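Local coordinates for probable sugar ABC transporter, sugar-binding protein (Streptococcus pneumoniae, PDB 2W7Y), which probably serves as the sugar-binding component of an ABC transporter and holds the blood group A-trisaccharide in its ligand pocket, at residues Q338-I341 against F342-G346; N353-V356 against K357-S360. All coordinates share one frame; numbering follows the deposited sequence.

Contacts 1 and 2 follow one another along the chain, their centres about 10 Å apart, and together show how one helix packs on the next and on the loop that leads into it. Helix 335-343 supplies Phe342, whose ring edge at CZ and CE2 lies against one side of helix 356-361, touching Val356, Leu359 and Ser360; Phe342 CZ is 3.3 Å from Ser360 OG, a packing contact. A second junction joins Gln338 CB to Val354 CG2 at 3.6 Å. Contact 1 is the nearer to the bound trisaccharide, with the side chain of Val345 about 6 Å from the galactose. In contact 2, nearer the surface, the side chain of Val356 is about 12 Å from that sugar.

Contact 1 of 2, residues Q338-I341 against F342-G346; sequences QKVI and FEKVG
Lys339 sends CG away from its backbone N (chi1 -172°) and stays extended to its tip, while Glu343, one turn on, leaves with CG beside its own N and anti to the carbonyl carbon (chi1 -66°). From these different starts the two chains run alongside each other and point the same way. The touching is done by the lysine methylenes against the carboxylate: CE of Lys339 is 3.6 Å from OE2 of Glu343, and CG of Lys339 is 3.8 Å from the same oxygen. The charged atoms themselves stay apart, with Lys339 NZ 4.8 Å from Glu343 OE2; the opposite charges may still attract at that range, but this is not a salt bridge. Next round the helix, CG1 of Val340 meets CB of Lys344 at 3.8 Å, and the rest of that lysine bends away. Farther on, CD1 of Ile341 comes loosely toward CG2 of Val345, whose side chain also packs on Val55 and Met59 of helix 54-69 and lies about 6 Å from the bound galactose. The buried ring of Phe342 is covered by Leu371 and Ile375 of helix 366-379.

Beneath these side chains the backbone gives two regular i to i+4 bonds, from Phe342 N to Gln338 O and from Glu343 N to Lys339 O. Val340 O then accepts twice. Lys344 N reaches it at 2.9 Å, tilted from the carbonyl plane, and Val345 N reaches it at 3.0 Å almost in line with the C=O, an i to i+5 bond, the wider pi-type turn, where the regular i to i+4 pattern gives way. One carbonyl thus satisfies two successive amides. The negative Glu343, near the carbonyl end of the helix, would be disfavoured by the helix dipole, and the nearby Lys339 probably offsets this in part.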
ATOM      1  N   GLN A 338      11.657 -14.337  -4.480  1.00 23.15           N
ATOM      2  CA  GLN A 338      11.103 -13.184  -5.195  1.00 23.11           C
ATOM      3  C   GLN A 338      10.490 -13.533  -6.544  1.00 22.98           C
ATOM      4  O   GLN A 338       9.558 -12.865  -6.988  1.00 22.98           O
ATOM      5  CB  GLN A 338      12.140 -12.069  -5.340  1.00 23.19           C
ATOM      6  CG  GLN A 338      11.794 -10.788  -4.570  1.00 23.68           C
ATOM      7  CD  GLN A 338      11.640 -11.022  -3.092  1.00 24.05           C
ATOM      8  OE1 GLN A 338      10.874 -10.334  -2.411  1.00 23.83           O
ATOM      9  NE2 GLN A 338      12.357 -12.013  -2.584  1.00 24.69           N
ATOM     10  N   LYS A 339      11.010 -14.578  -7.185  1.00 23.06           N
ATOM     11  CA  LYS A 339      10.403 -15.116  -8.401  1.00 22.98           C
ATOM     12  C   LYS A 339       9.016 -15.679  -8.092  1.00 22.88           C
ATOM     13  O   LYS A 339       8.086 -15.523  -8.880  1.00 22.85           O
ATOM     14  CB  LYS A 339      11.294 -16.193  -9.025  1.00 23.08           C
ATOM     15  CG  LYS A 339      10.826 -16.663 -10.398  1.00 23.19           C
ATOM     16  CD  LYS A 339      11.792 -17.641 -11.023  1.00 23.35           C
ATOM     17  CE  LYS A 339      11.356 -17.987 -12.440  1.00 23.58           C
ATOM     18  NZ  LYS A 339      12.387 -18.791 -13.150  1.00 23.77           N
ATOM     19  N   VAL A 340       8.887 -16.321  -6.934  1.00 22.91           N
ATOM     20  CA  VAL A 340       7.593 -16.797  -6.440  1.00 22.79           C
ATOM     21  C   VAL A 340       6.694 -15.612  -6.083  1.00 22.74           C
ATOM     22  O   VAL A 340       5.494 -15.643  -6.352  1.00 22.74           O
ATOM     23  CB  VAL A 340       7.750 -17.757  -5.229  1.00 22.73           C
ATOM     24  CG1 VAL A 340       6.391 -18.213  -4.711  1.00 22.67           C
ATOM     25  CG2 VAL A 340       8.607 -18.962  -5.608  1.00 22.45           C
ATOM     26  N   ILE A 341       7.285 -14.569  -5.494  1.00 22.72           N
ATOM     27  CA  ILE A 341       6.564 -13.330  -5.177  1.00 22.85           C
ATOM     28  C   ILE A 341       5.926 -12.709  -6.424  1.00 22.74           C
ATOM     29  O   ILE A 341       4.814 -12.212  -6.352  1.00 22.73           O
ATOM     30  CB  ILE A 341       7.459 -12.278  -4.432  1.00 22.92           C
ATOM     31  CG1 ILE A 341       7.912 -12.789  -3.048  1.00 23.05           C
ATOM     32  CG2 ILE A 341       6.751 -10.926  -4.319  1.00 22.97           C
ATOM     33  CD1 ILE A 341       6.802 -12.987  -2.005  1.00 22.69           C
ATOM     34  N   PHE A 342       6.616 -12.756  -7.560  1.00 22.80           N
ATOM     35  CA  PHE A 342       6.051 -12.247  -8.814  1.00 22.81           C
ATOM     36  C   PHE A 342       5.092 -13.219  -9.513  1.00 22.85           C
ATOM     37  O   PHE A 342       4.009 -12.819  -9.932  1.00 22.78           O
ATOM     38  CB  PHE A 342       7.155 -11.785  -9.780  1.00 22.81           C
ATOM     39  CG  PHE A 342       6.627 -11.194 -11.059  1.00 22.75           C
ATOM     40  CD1 PHE A 342       5.976  -9.965 -11.059  1.00 22.74           C
ATOM     41  CD2 PHE A 342       6.767 -11.874 -12.265  1.00 22.87           C
ATOM     42  CE1 PHE A 342       5.474  -9.426 -12.235  1.00 22.83           C
ATOM     43  CE2 PHE A 342       6.272 -11.338 -13.446  1.00 22.79           C
ATOM     44  CZ  PHE A 342       5.623 -10.115 -13.432  1.00 22.97           C
ATOM     45  N   GLU A 343       5.487 -14.488  -9.629  1.00 23.06           N
ATOM     46  CA  GLU A 343       4.760 -15.468 -10.452  1.00 23.13           C
ATOM     47  C   GLU A 343       3.552 -16.132  -9.779  1.00 23.30           C
ATOM     48  O   GLU A 343       2.513 -16.311 -10.415  1.00 23.35           O
ATOM     49  CB  GLU A 343       5.712 -16.547 -10.979  1.00 23.07           C
ATOM     50  CG  GLU A 343       6.759 -16.050 -11.968  1.00 23.18           C
ATOM     51  CD  GLU A 343       7.527 -17.181 -12.630  1.00 23.88           C
ATOM     52  OE1 GLU A 343       7.878 -17.040 -13.821  1.00 24.41           O
ATOM     53  OE2 GLU A 343       7.778 -18.215 -11.971  1.00 23.85           O
ATOM     54  N   LYS A 344       3.701 -16.525  -8.514  1.00 23.37           N
ATOM     55  CA  LYS A 344       2.629 -17.194  -7.769  1.00 23.36           C
ATOM     56  C   LYS A 344       1.801 -16.192  -6.973  1.00 23.34           C
ATOM     57  O   LYS A 344       0.573 -16.155  -7.082  1.00 23.29           O
ATOM     58  CB  LYS A 344       3.197 -18.274  -6.844  1.00 23.30           C
ATOM     59  CG  LYS A 344       3.182 -19.677  -7.425  1.00 23.54           C
ATOM     60  CD  LYS A 344       4.293 -19.892  -8.438  1.00 23.78           C
ATOM     61  CE  LYS A 344       4.071 -21.169  -9.234  1.00 23.95           C
ATOM     62  NZ  LYS A 344       2.827 -21.106 -10.056  1.00 24.01           N
ATOM     63  N   VAL A 345       2.487 -15.403  -6.153  1.00 23.33           N
ATOM     64  CA  VAL A 345       1.903 -14.225  -5.538  1.00 23.36           C
ATOM     65  C   VAL A 345       1.878 -13.209  -6.666  1.00 23.59           C
ATOM     66  O   VAL A 345       2.880 -13.016  -7.347  1.00 23.88           O
ATOM     67  CB  VAL A 345       2.794 -13.701  -4.381  1.00 23.35           C
ATOM     68  CG1 VAL A 345       2.164 -12.488  -3.710  1.00 23.00           C
ATOM     69  CG2 VAL A 345       3.094 -14.816  -3.374  1.00 22.80           C
ATOM     70  N   GLY A 346       0.743 -12.579  -6.912  1.00 23.55           N
ATOM     71  CA  GLY A 346       0.698 -11.639  -8.032  1.00 23.48           C
ATOM     72  C   GLY A 346       1.113 -10.251  -7.596  1.00 23.27           C
ATOM     73  O   GLY A 346       0.337  -9.315  -7.718  1.00 23.38           O
TER

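Contact 2 of 2, residues N353-V356 against K357-S360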
ATOM      1  N   ASN A 353      16.724  -7.902  -9.088  1.00 23.35           N
ATOM      2  CA  ASN A 353      17.300  -8.955  -9.926  1.00 23.25           C
ATOM      3  C   ASN A 353      16.230  -9.758 -10.661  1.00 23.22           C
ATOM      4  O   ASN A 353      16.530 -10.463 -11.619  1.00 23.33           O
ATOM      5  CB  ASN A 353      18.166  -9.906  -9.092  1.00 23.26           C
ATOM      6  CG  ASN A 353      19.459  -9.267  -8.616  1.00 23.32           C
ATOM      7  OD1 ASN A 353      20.165  -8.614  -9.385  1.00 23.51           O
ATOM      8  ND2 ASN A 353      19.787  -9.477  -7.346  1.00 23.15           N
ATOM      9  N   VAL A 354      14.987  -9.660 -10.196  1.00 23.33           N
ATOM     10  CA  VAL A 354      13.860 -10.336 -10.835  1.00 23.27           C
ATOM     11  C   VAL A 354      13.373  -9.501 -12.014  1.00 23.36           C
ATOM     12  O   VAL A 354      12.923  -8.367 -11.841  1.00 23.34           O
ATOM     13  CB  VAL A 354      12.699 -10.597  -9.844  1.00 23.21           C
ATOM     14  CG1 VAL A 354      11.533 -11.278 -10.550  1.00 22.93           C
ATOM     15  CG2 VAL A 354      13.171 -11.444  -8.683  1.00 23.13           C
ATOM     16  N   ASN A 355      13.483 -10.070 -13.212  1.00 23.47           N
ATOM     17  CA  ASN A 355      13.088  -9.384 -14.436  1.00 23.45           C
ATOM     18  C   ASN A 355      11.579  -9.473 -14.669  1.00 23.40           C
ATOM     19  O   ASN A 355      11.092 -10.386 -15.336  1.00 23.49           O
ATOM     20  CB  ASN A 355      13.871  -9.929 -15.637  1.00 23.30           C
ATOM     21  CG  ASN A 355      13.987  -8.920 -16.772  1.00 23.48           C
ATOM     22  OD1 ASN A 355      13.273  -7.916 -16.813  1.00 23.65           O
ATOM     23  ND2 ASN A 355      14.898  -9.187 -17.702  1.00 23.38           N
ATOM     24  N   VAL A 356      10.857  -8.507 -14.115  1.00 23.39           N
ATOM     25  CA  VAL A 356       9.393  -8.451 -14.175  1.00 23.37           C
ATOM     26  C   VAL A 356       8.843  -8.404 -15.608  1.00 23.40           C
ATOM     27  O   VAL A 356       7.846  -9.064 -15.910  1.00 23.33           O
ATOM     28  CB  VAL A 356       8.840  -7.261 -13.325  1.00 23.42           C
ATOM     29  CG1 VAL A 356       7.440  -6.853 -13.765  1.00 23.17           C
ATOM     30  CG2 VAL A 356       8.870  -7.606 -11.840  1.00 22.92           C
ATOM     31  N   LYS A 357       9.491  -7.622 -16.473  1.00 23.44           N
ATOM     32  CA  LYS A 357       9.064  -7.478 -17.867  1.00 23.37           C
ATOM     33  C   LYS A 357       9.262  -8.758 -18.656  1.00 23.44           C
ATOM     34  O   LYS A 357       8.344  -9.217 -19.337  1.00 23.54           O
ATOM     35  CB  LYS A 357       9.797  -6.329 -18.561  1.00 23.45           C
ATOM     36  CG  LYS A 357       9.044  -5.008 -18.547  1.00 23.39           C
ATOM     37  CD  LYS A 357       9.424  -4.134 -19.728  1.00 23.26           C
ATOM     38  CE  LYS A 357       8.754  -4.609 -21.014  1.00 23.34           C
ATOM     39  NZ  LYS A 357       9.088  -3.754 -22.179  1.00 22.78           N
ATOM     40  N   GLU A 358      10.467  -9.323 -18.563  1.00 23.48           N
ATOM     41  CA  GLU A 358      10.813 -10.575 -19.233  1.00 23.37           C
ATOM     42  C   GLU A 358       9.957 -11.738 -18.730  1.00 23.39           C
ATOM     43  O   GLU A 358       9.556 -12.602 -19.512  1.00 23.47           O
ATOM     44  CB  GLU A 358      12.304 -10.874 -19.058  1.00 23.36           C
ATOM     45  CG  GLU A 358      12.777 -12.198 -19.643  1.00 23.66           C
ATOM     46  CD  GLU A 358      14.263 -12.192 -19.962  1.00 24.24           C
ATOM     47  OE1 GLU A 358      15.064 -12.614 -19.097  1.00 24.30           O
ATOM     48  OE2 GLU A 358      14.628 -11.755 -21.077  1.00 24.21           O
ATOM     49  N   LEU A 359       9.683 -11.755 -17.427  1.00 23.32           N
ATOM     50  CA  LEU A 359       8.799 -12.763 -16.841  1.00 23.39           C
ATOM     51  C   LEU A 359       7.355 -12.601 -17.328  1.00 23.34           C
ATOM     52  O   LEU A 359       6.672 -13.591 -17.595  1.00 23.41           O
ATOM     53  CB  LEU A 359       8.889 -12.753 -15.310  1.00 23.24           C
ATOM     54  CG  LEU A 359       9.832 -13.760 -14.633  1.00 23.39           C
ATOM     55  CD1 LEU A 359      11.186 -13.920 -15.342  1.00 23.47           C
ATOM     56  CD2 LEU A 359      10.024 -13.408 -13.170  1.00 22.93           C
ATOM     57  N   SER A 360       6.907 -11.352 -17.456  1.00 23.43           N
ATOM     58  CA  SER A 360       5.614 -11.041 -18.075  1.00 23.54           C
ATOM     59  C   SER A 360       5.595 -11.435 -19.550  1.00 23.64           C
ATOM     60  O   SER A 360       4.602 -11.990 -20.020  1.00 23.79           O
ATOM     61  CB  SER A 360       5.277  -9.555 -17.937  1.00 23.46           C
ATOM     62  OG  SER A 360       5.137  -9.184 -16.580  1.00 23.68           O
TER
HETATM   63  O   HOH W   1      15.199  -8.393 -20.648  1.00 30.86           O
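The side-chain amide of Asn355 has CB of Glu358 over one face, 3.4 Å from CG of Asn355. The carboxylate of Glu358 is turned 44° from the amide plane, and ND2 of Asn355 stands above the carboxylate face, 3.7 Å from OE1. ND2 donates to a water at 3.1 Å, and that water gives a weak bond to OE2 of Glu358. Asn355 occupies the N-cap position and the centre of an inverse gamma turn, but its OD1 is 3.6 Å from Glu358 N, long for a capping bond.

Its main-chain oxygen accepts from Leu359 N at 2.9 Å, an i to i+4 bond (N-H...O 156°). Ahead of the cap, CG1 of Val354 meets CD2 of Leu359 at 3.7 Å, the two side chains crossing at about a right angle; Val354 and Val356 also pack on Pro349 of the preceding loop. With chi1 at -63°, Ser360 folds OG back to Val356 O (2.8 Å), while its own N bonds to the same oxygen from the opposite face of the carbonyl plane. OG also makes a weak bond to Thr368 O. Two donors therefore grip one carbonyl in the first turn, whereas amide and carboxylate are linked through a water with one weak bond, so their coupling is probably slight.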